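Local coordinates for JSC1_58120g3 ([Leptolyngbya] sp. JSC-1, PDB 6XHH), which probably senses far-red light as a cyanobacteriochrome, through a GAF domain that binds a linear tetrapyrrole (verdin) chromophore, at residues G34-T39 with A146-A151; D90-G95 with F124-C129; G49-E54 with R61-S66. All coordinates share one frame; numbering follows the deposited sequence.

All three contacts lie in one GAF domain and reach its six-stranded antiparallel sheet. Contact 1 joins strands 37-43 and 139-148 in the middle of that sheet. Contact 3 lies at strand 49-56, next to 37-43. Contact 2 lies at the start of strand 128-136, next to 139-148. Along the chain, contacts 3 and 2 come in series, both inside the long loop closed by contact 1. Their centres are 14 Å and 10 Å from that of contact 1, and 18 Å from each other. R37 bonds to E54 and R61 of contact 3, and F124 meets F51. F147 and F51 both touch the bound bilin, so contacts 1 and 3 help line its pocket.

Contact 1. Residues G34-T39 with A146-A151; sequences GIERVT and AFQNSA. With EDO (1,2-ethanediol), chain E.
Two central antiparallel strands of the GAF sheet, 37-39 and 146-148, pair at their ends. R37 and F147 form the hydrogen-bonded pair. F147 N gives a bond of 2.8 Å to R37 O, and R37 N returns a longer one of 3.3 Å to F147 O. V38 and A146 form the next, non-hydrogen-bonded pair. Beyond the strands, E36 CG lies anti to the carbonyl carbon (chi1 -71°), and the chain then runs out straight to bring the carboxylate to the 149-150 backbone. E36 OE1 accepts from two amides: N149 N at 2.7 Å, met nearly along the C-O axis, and S150 N on the syn lone pair. E36 OE2 takes the S150 OG hydroxyl on its own syn lone pair at 2.6 Å. Three bonds thus fix the rotation of the carboxylate. The Q148 amide stacks on it with planes 23° apart, while Q148 OE1 receives a weak bond from E36 N. I35 CD1 packs on A146 CB at 3.6 Å. On the other side of the sheet R37 CD meets the edge of the F147 ring at CD2, 4.0 Å away. Guanidinium and ring planes stand 75° apart. R37 NH1 makes a salt bridge with E54 OE2 and a hydrogen bond to R61 O. Helix 18-33 ends in a Schellman motif at G34 and leads into this antiparallel pairing of central GAF strands, with F147 lining the bilin pocket.

Contact 2. Residues D90-G95 with F124-C129; sequences DDIYLG and FEVKSC
A single direct backbone hydrogen bond, from I92 N to K127 O at 3.1 Å, ties 90-95 to 124-129, and it meets the oxygen from an unusual direction. The bond is fairly straight, 161° at the hydrogen, yet the donor lies 45° above the carbonyl plane. Water 2 also donates to K127 O, at 2.8 Å, and donates again to D91 OD1. The same D91 oxygen accepts from Y93 N in an Asx turn, while D91 O takes the amides of L94 and G95. The I92 CB points toward 124-129. With chi1 at 67°, I92 CG1 is set between the backbone N and carbonyl carbon, and I92 CD1 reaches V126 O at 3.3 Å. I92 CG1 also lies 3.8 Å above the centre of the Y93 ring. I118 and L121 of helix 115-123 also touch I92. S128 OG sits 2.9 Å from D90 O and bonds to V89 O. Water 3 bridges Y93 OH and K127 NZ, weakly at the lysine, whose stronger partner is N149 O. Y93 OH also bonds to E122 OE2. One backbone hydrogen bond and two bridging waters join the segments, with modest apolar contact, so the link is mostly polar and partly water-mediated.

Contact 3. Residues G49-E54 with R61-S66; sequences GDFITE and RKLVGS
F51 and L63 cross obliquely, with L63 CB over one face of the aromatic ring. L63 CB stands 3.9 Å from the F51 ring centroid, 14° off the normal, in a CH-pi contact offset toward the rim. L63 CD1 continues along the ring to CE1 and CZ. At the ring's edge lies S66 O, 3.3 Å from F51 CD2. S66 O also accepts F51 N at 3.0 Å, almost in line with its C=O bond. E54 meets L63 at about a right angle. Its CG sits between the backbone N and carbonyl carbon (chi1 74°), and from there the extended chain brings the carboxylate to two successive amides. L63 N uses the syn lone pair of E54 OE2 at 2.9 Å. V64 N reaches E54 OE1 at 2.9 Å from above the carboxylate plane. V64 lies obliquely to E54, with V64 CG2 3.3 Å from E54 OE1. The type II turn from L63 to S66 is thus gripped at its start by E54 and at its end by F51. The turn leads into edge strand 67-68. F51 touches the bilin and meets Y41 and F124 edge-to-face, while I52 and T53 pack on helix 18-33.

Contact 1. Residues G34-T39 with A146-A151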
# COMPACT_ATOMS: atom_id res chain seq x y z
N GLY A 34 11.39 -6.19 5.60
CA GLY A 34 11.37 -6.97 6.82
C GLY A 34 10.13 -6.70 7.65
O GLY A 34 10.22 -6.45 8.86
N ILE A 35 8.96 -6.74 7.02
CA ILE A 35 7.72 -6.44 7.74
C ILE A 35 6.76 -7.62 7.70
O ILE A 35 7.07 -8.67 7.12
CB ILE A 35 7.04 -5.18 7.17
CG1 ILE A 35 6.74 -5.36 5.67
CG2 ILE A 35 7.89 -3.94 7.45
CD1 ILE A 35 6.14 -4.10 5.01
N GLU A 36 5.58 -7.44 8.28
CA GLU A 36 4.70 -8.57 8.55
C GLU A 36 3.60 -8.75 7.52
O GLU A 36 3.06 -9.85 7.42
CB GLU A 36 4.10 -8.42 9.96
CG GLU A 36 5.18 -8.68 11.02
CD GLU A 36 4.90 -8.07 12.40
OE1 GLU A 36 4.03 -7.19 12.57
OE2 GLU A 36 5.60 -8.49 13.35
N ARG A 37 3.26 -7.73 6.74
CA ARG A 37 2.28 -7.93 5.68
C ARG A 37 2.43 -6.88 4.60
O ARG A 37 2.67 -5.72 4.91
CB ARG A 37 0.84 -7.88 6.22
CG ARG A 37 -0.14 -8.59 5.32
CD ARG A 37 -1.57 -8.20 5.59
NE ARG A 37 -2.03 -8.48 6.95
CZ ARG A 37 -2.47 -9.67 7.38
NH1 ARG A 37 -2.50 -10.72 6.56
NH2 ARG A 37 -2.90 -9.80 8.63
N VAL A 38 2.30 -7.31 3.35
CA VAL A 38 2.13 -6.42 2.21
C VAL A 38 0.94 -6.94 1.41
O VAL A 38 0.81 -8.14 1.18
CB VAL A 38 3.39 -6.36 1.32
CG1 VAL A 38 3.15 -5.45 0.11
CG2 VAL A 38 4.56 -5.84 2.12
N THR A 39 0.06 -6.02 1.00
CA THR A 39 -1.17 -6.38 0.32
C THR A 39 -1.34 -5.58 -0.96
O THR A 39 -0.90 -4.42 -1.07
CB THR A 39 -2.43 -6.15 1.18
OG1 THR A 39 -2.54 -4.75 1.51
CG2 THR A 39 -2.37 -6.94 2.45
N ALA A 146 1.98 -1.52 2.73
CA ALA A 146 2.97 -2.15 3.59
C ALA A 146 2.54 -1.98 5.04
O ALA A 146 2.32 -0.85 5.49
CB ALA A 146 4.34 -1.50 3.36
N PHE A 147 2.44 -3.08 5.77
CA PHE A 147 1.89 -3.08 7.12
C PHE A 147 2.88 -3.67 8.12
O PHE A 147 3.57 -4.65 7.82
CB PHE A 147 0.59 -3.92 7.21
CG PHE A 147 -0.59 -3.38 6.43
CD1 PHE A 147 -0.97 -2.05 6.50
CD2 PHE A 147 -1.35 -4.25 5.65
CE1 PHE A 147 -2.10 -1.60 5.81
CE2 PHE A 147 -2.47 -3.80 4.95
CZ PHE A 147 -2.84 -2.47 5.04
N GLN A 148 2.93 -3.10 9.32
CA GLN A 148 3.47 -3.81 10.46
C GLN A 148 2.33 -4.05 11.44
O GLN A 148 1.50 -3.17 11.67
CB GLN A 148 4.63 -3.05 11.11
CG GLN A 148 5.48 -3.87 12.09
CD GLN A 148 6.38 -4.89 11.42
OE1 GLN A 148 6.07 -5.42 10.36
NE2 GLN A 148 7.52 -5.16 12.04
N ASN A 149 2.27 -5.26 11.98
CA ASN A 149 1.13 -5.71 12.77
C ASN A 149 1.41 -5.78 14.25
O ASN A 149 0.49 -5.58 15.05
CB ASN A 149 0.66 -7.09 12.29
CG ASN A 149 0.20 -7.08 10.84
OD1 ASN A 149 -0.13 -6.04 10.28
ND2 ASN A 149 0.17 -8.26 10.23
N SER A 150 2.64 -6.12 14.64
CA SER A 150 2.96 -6.33 16.04
C SER A 150 3.44 -5.07 16.76
O SER A 150 3.44 -5.06 17.99
CB SER A 150 4.02 -7.43 16.15
OG SER A 150 5.21 -7.05 15.50
N ALA A 151 3.81 -4.03 16.03
CA ALA A 151 4.49 -2.87 16.60
C ALA A 151 4.43 -1.74 15.59
O ALA A 151 4.24 -1.98 14.40
CB ALA A 151 5.95 -3.20 16.93
C1 EDO E . 11.59 -3.20 10.77
O1 EDO E . 11.05 -3.87 9.62
C2 EDO E . 11.65 -4.16 11.96
O2 EDO E . 12.20 -5.41 11.52
O HOH W 1 -2.41 -6.75 8.73

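Contact 2. Residues D90-G95 with F124-C129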
# COMPACT_ATOMS: atom_id res chain seq x y z
N ASP A 90 3.54 5.84 10.85
CA ASP A 90 4.44 5.02 11.66
C ASP A 90 3.66 4.23 12.70
O ASP A 90 3.95 3.05 12.95
CB ASP A 90 5.47 5.88 12.38
CG ASP A 90 6.50 6.47 11.45
OD1 ASP A 90 6.35 6.33 10.22
OD2 ASP A 90 7.48 7.05 11.97
N ASP A 91 2.70 4.88 13.34
CA ASP A 91 2.01 4.36 14.53
C ASP A 91 0.56 4.81 14.40
O ASP A 91 0.30 6.01 14.46
CB ASP A 91 2.68 4.93 15.79
CG ASP A 91 2.08 4.41 17.08
OD1 ASP A 91 0.91 4.01 17.10
OD2 ASP A 91 2.80 4.44 18.09
N ILE A 92 -0.38 3.88 14.23
CA ILE A 92 -1.77 4.26 13.99
C ILE A 92 -2.37 5.07 15.14
O ILE A 92 -3.40 5.72 14.96
CB ILE A 92 -2.66 3.03 13.69
CG1 ILE A 92 -2.80 2.12 14.91
CG2 ILE A 92 -2.17 2.30 12.44
CD1 ILE A 92 -3.93 1.08 14.74
N TYR A 93 -1.75 5.04 16.31
CA TYR A 93 -2.27 5.80 17.44
C TYR A 93 -1.67 7.18 17.55
O TYR A 93 -2.12 7.97 18.39
CB TYR A 93 -2.03 5.03 18.74
CG TYR A 93 -2.65 3.65 18.71
CD1 TYR A 93 -4.02 3.49 18.53
CD2 TYR A 93 -1.87 2.51 18.81
CE1 TYR A 93 -4.60 2.22 18.49
CE2 TYR A 93 -2.44 1.26 18.76
CZ TYR A 93 -3.80 1.12 18.60
OH TYR A 93 -4.36 -0.13 18.56
N LEU A 94 -0.68 7.50 16.73
CA LEU A 94 -0.05 8.81 16.76
C LEU A 94 -0.28 9.63 15.50
O LEU A 94 -0.39 10.86 15.60
CB LEU A 94 1.46 8.68 17.01
CG LEU A 94 1.84 8.03 18.35
CD1 LEU A 94 3.34 7.90 18.49
CD2 LEU A 94 1.28 8.85 19.50
N GLY A 95 -0.35 9.03 14.33
CA GLY A 95 -0.89 9.72 13.18
C GLY A 95 0.07 9.75 12.00
O GLY A 95 1.15 9.16 12.02
N PHE A 124 -8.03 -5.14 10.88
CA PHE A 124 -7.15 -5.85 9.96
C PHE A 124 -5.80 -6.16 10.59
O PHE A 124 -4.89 -6.61 9.88
CB PHE A 124 -7.00 -5.03 8.68
CG PHE A 124 -8.28 -4.91 7.90
CD1 PHE A 124 -8.91 -6.04 7.40
CD2 PHE A 124 -8.88 -3.67 7.70
CE1 PHE A 124 -10.09 -5.94 6.70
CE2 PHE A 124 -10.07 -3.57 6.99
CZ PHE A 124 -10.67 -4.71 6.49
N GLU A 125 -5.67 -5.96 11.91
CA GLU A 125 -4.48 -6.28 12.70
C GLU A 125 -3.29 -5.37 12.39
O GLU A 125 -2.14 -5.76 12.59
CB GLU A 125 -4.07 -7.74 12.52
CG GLU A 125 -5.22 -8.70 12.66
CD GLU A 125 -4.74 -10.12 12.78
OE1 GLU A 125 -4.78 -10.66 13.90
OE2 GLU A 125 -4.30 -10.67 11.77
N VAL A 126 -3.55 -4.15 11.94
CA VAL A 126 -2.50 -3.23 11.49
C VAL A 126 -2.13 -2.30 12.64
O VAL A 126 -3.01 -1.75 13.31
CB VAL A 126 -2.97 -2.42 10.27
CG1 VAL A 126 -1.95 -1.35 9.87
CG2 VAL A 126 -3.28 -3.33 9.07
N LYS A 127 -0.82 -2.09 12.88
CA LYS A 127 -0.33 -1.08 13.81
C LYS A 127 0.47 0.03 13.15
O LYS A 127 0.81 1.02 13.81
CB LYS A 127 0.52 -1.72 14.91
CG LYS A 127 -0.30 -2.41 15.99
CD LYS A 127 0.59 -2.84 17.15
CE LYS A 127 -0.21 -3.54 18.23
NZ LYS A 127 -0.96 -4.69 17.66
N SER A 128 0.76 -0.08 11.86
CA SER A 128 1.62 0.84 11.12
C SER A 128 1.34 0.61 9.65
O SER A 128 1.19 -0.54 9.24
CB SER A 128 3.09 0.57 11.47
OG SER A 128 3.98 1.28 10.62
N CYS A 129 1.23 1.67 8.85
CA CYS A 129 0.91 1.43 7.44
C CYS A 129 1.54 2.49 6.55
O CYS A 129 1.52 3.68 6.88
CB CYS A 129 -0.60 1.41 7.17
SG CYS A 129 -1.52 2.91 7.72
O HOH W 2 0.71 1.29 16.63
O HOH W 3 -3.55 -2.73 18.01

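Contact 3. Residues G49-E54 with R61-S66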
# COMPACT_ATOMS: atom_id res chain seq x y z
N GLY A 49 -13.50 -1.66 -1.65
CA GLY A 49 -12.49 -2.49 -2.29
C GLY A 49 -12.24 -3.78 -1.53
O GLY A 49 -12.77 -4.00 -0.44
N ASP A 50 -11.41 -4.62 -2.14
CA ASP A 50 -11.17 -5.98 -1.67
C ASP A 50 -9.69 -6.33 -1.74
O ASP A 50 -8.97 -5.87 -2.63
CB ASP A 50 -11.98 -6.99 -2.51
CG ASP A 50 -13.45 -6.65 -2.55
OD1 ASP A 50 -14.16 -7.08 -1.62
OD2 ASP A 50 -13.88 -5.92 -3.47
N PHE A 51 -9.24 -7.11 -0.76
CA PHE A 51 -7.86 -7.61 -0.77
C PHE A 51 -7.70 -8.72 -1.82
O PHE A 51 -8.36 -9.76 -1.73
CB PHE A 51 -7.50 -8.14 0.62
CG PHE A 51 -7.43 -7.09 1.68
CD1 PHE A 51 -6.26 -6.36 1.87
CD2 PHE A 51 -8.52 -6.83 2.48
CE1 PHE A 51 -6.19 -5.40 2.86
CE2 PHE A 51 -8.47 -5.85 3.46
CZ PHE A 51 -7.30 -5.14 3.66
N ILE A 52 -6.79 -8.52 -2.77
CA ILE A 52 -6.58 -9.46 -3.86
C ILE A 52 -5.42 -10.41 -3.58
O ILE A 52 -5.51 -11.61 -3.85
CB ILE A 52 -6.35 -8.70 -5.18
CG1 ILE A 52 -7.50 -7.75 -5.42
CG2 ILE A 52 -6.13 -9.67 -6.34
CD1 ILE A 52 -8.83 -8.42 -5.49
N THR A 53 -4.30 -9.87 -3.09
CA THR A 53 -3.08 -10.64 -2.88
C THR A 53 -2.39 -10.15 -1.61
O THR A 53 -2.45 -8.96 -1.28
CB THR A 53 -2.12 -10.51 -4.07
OG1 THR A 53 -2.84 -10.80 -5.26
CG2 THR A 53 -0.97 -11.50 -3.95
N GLU A 54 -1.71 -11.06 -0.93
CA GLU A 54 -1.00 -10.67 0.26
C GLU A 54 0.21 -11.57 0.46
O GLU A 54 0.25 -12.71 -0.02
CB GLU A 54 -1.91 -10.73 1.49
CG GLU A 54 -2.21 -12.14 1.96
CD GLU A 54 -3.36 -12.20 2.93
OE1 GLU A 54 -4.29 -13.02 2.73
OE2 GLU A 54 -3.35 -11.42 3.91
N ARG A 61 -3.94 -13.26 10.57
CA ARG A 61 -5.09 -13.64 9.76
C ARG A 61 -4.83 -13.29 8.30
O ARG A 61 -4.19 -12.28 7.98
CB ARG A 61 -6.36 -12.93 10.24
CG ARG A 61 -6.96 -13.53 11.50
CD ARG A 61 -8.46 -13.29 11.64
NE ARG A 61 -8.85 -11.89 11.53
CZ ARG A 61 -8.70 -10.97 12.49
NH1 ARG A 61 -8.14 -11.27 13.65
NH2 ARG A 61 -9.11 -9.73 12.26
N LYS A 62 -5.37 -14.12 7.41
CA LYS A 62 -5.32 -13.84 5.98
C LYS A 62 -6.40 -12.83 5.63
O LYS A 62 -7.56 -12.97 6.04
CB LYS A 62 -5.52 -15.13 5.18
CG LYS A 62 -4.28 -16.01 5.16
CD LYS A 62 -4.39 -17.13 4.14
CE LYS A 62 -3.62 -18.36 4.58
NZ LYS A 62 -3.49 -19.37 3.48
N LEU A 63 -6.02 -11.78 4.90
CA LEU A 63 -6.96 -10.75 4.48
C LEU A 63 -7.55 -10.99 3.10
O LEU A 63 -8.61 -10.43 2.79
CB LEU A 63 -6.29 -9.37 4.50
CG LEU A 63 -5.66 -9.05 5.85
CD1 LEU A 63 -5.14 -7.62 5.81
CD2 LEU A 63 -6.65 -9.24 6.99
N VAL A 64 -6.88 -11.79 2.25
CA VAL A 64 -7.43 -12.03 0.92
C VAL A 64 -8.78 -12.71 1.07
O VAL A 64 -8.97 -13.59 1.92
CB VAL A 64 -6.46 -12.86 0.08
CG1 VAL A 64 -7.14 -13.31 -1.21
CG2 VAL A 64 -5.22 -12.04 -0.26
N GLY A 65 -9.74 -12.29 0.23
CA GLY A 65 -11.12 -12.68 0.35
C GLY A 65 -11.98 -11.64 1.03
O GLY A 65 -13.20 -11.60 0.79
N SER A 66 -11.39 -10.79 1.86
CA SER A 66 -12.11 -9.83 2.67
C SER A 66 -12.15 -8.47 1.99
O SER A 66 -11.30 -8.14 1.16
CB SER A 66 -11.46 -9.71 4.06
OG SER A 66 -11.64 -10.90 4.81
O HOH W 4 -14.15 -9.49 -0.81
O HOH W 5 -10.98 -10.29 -1.53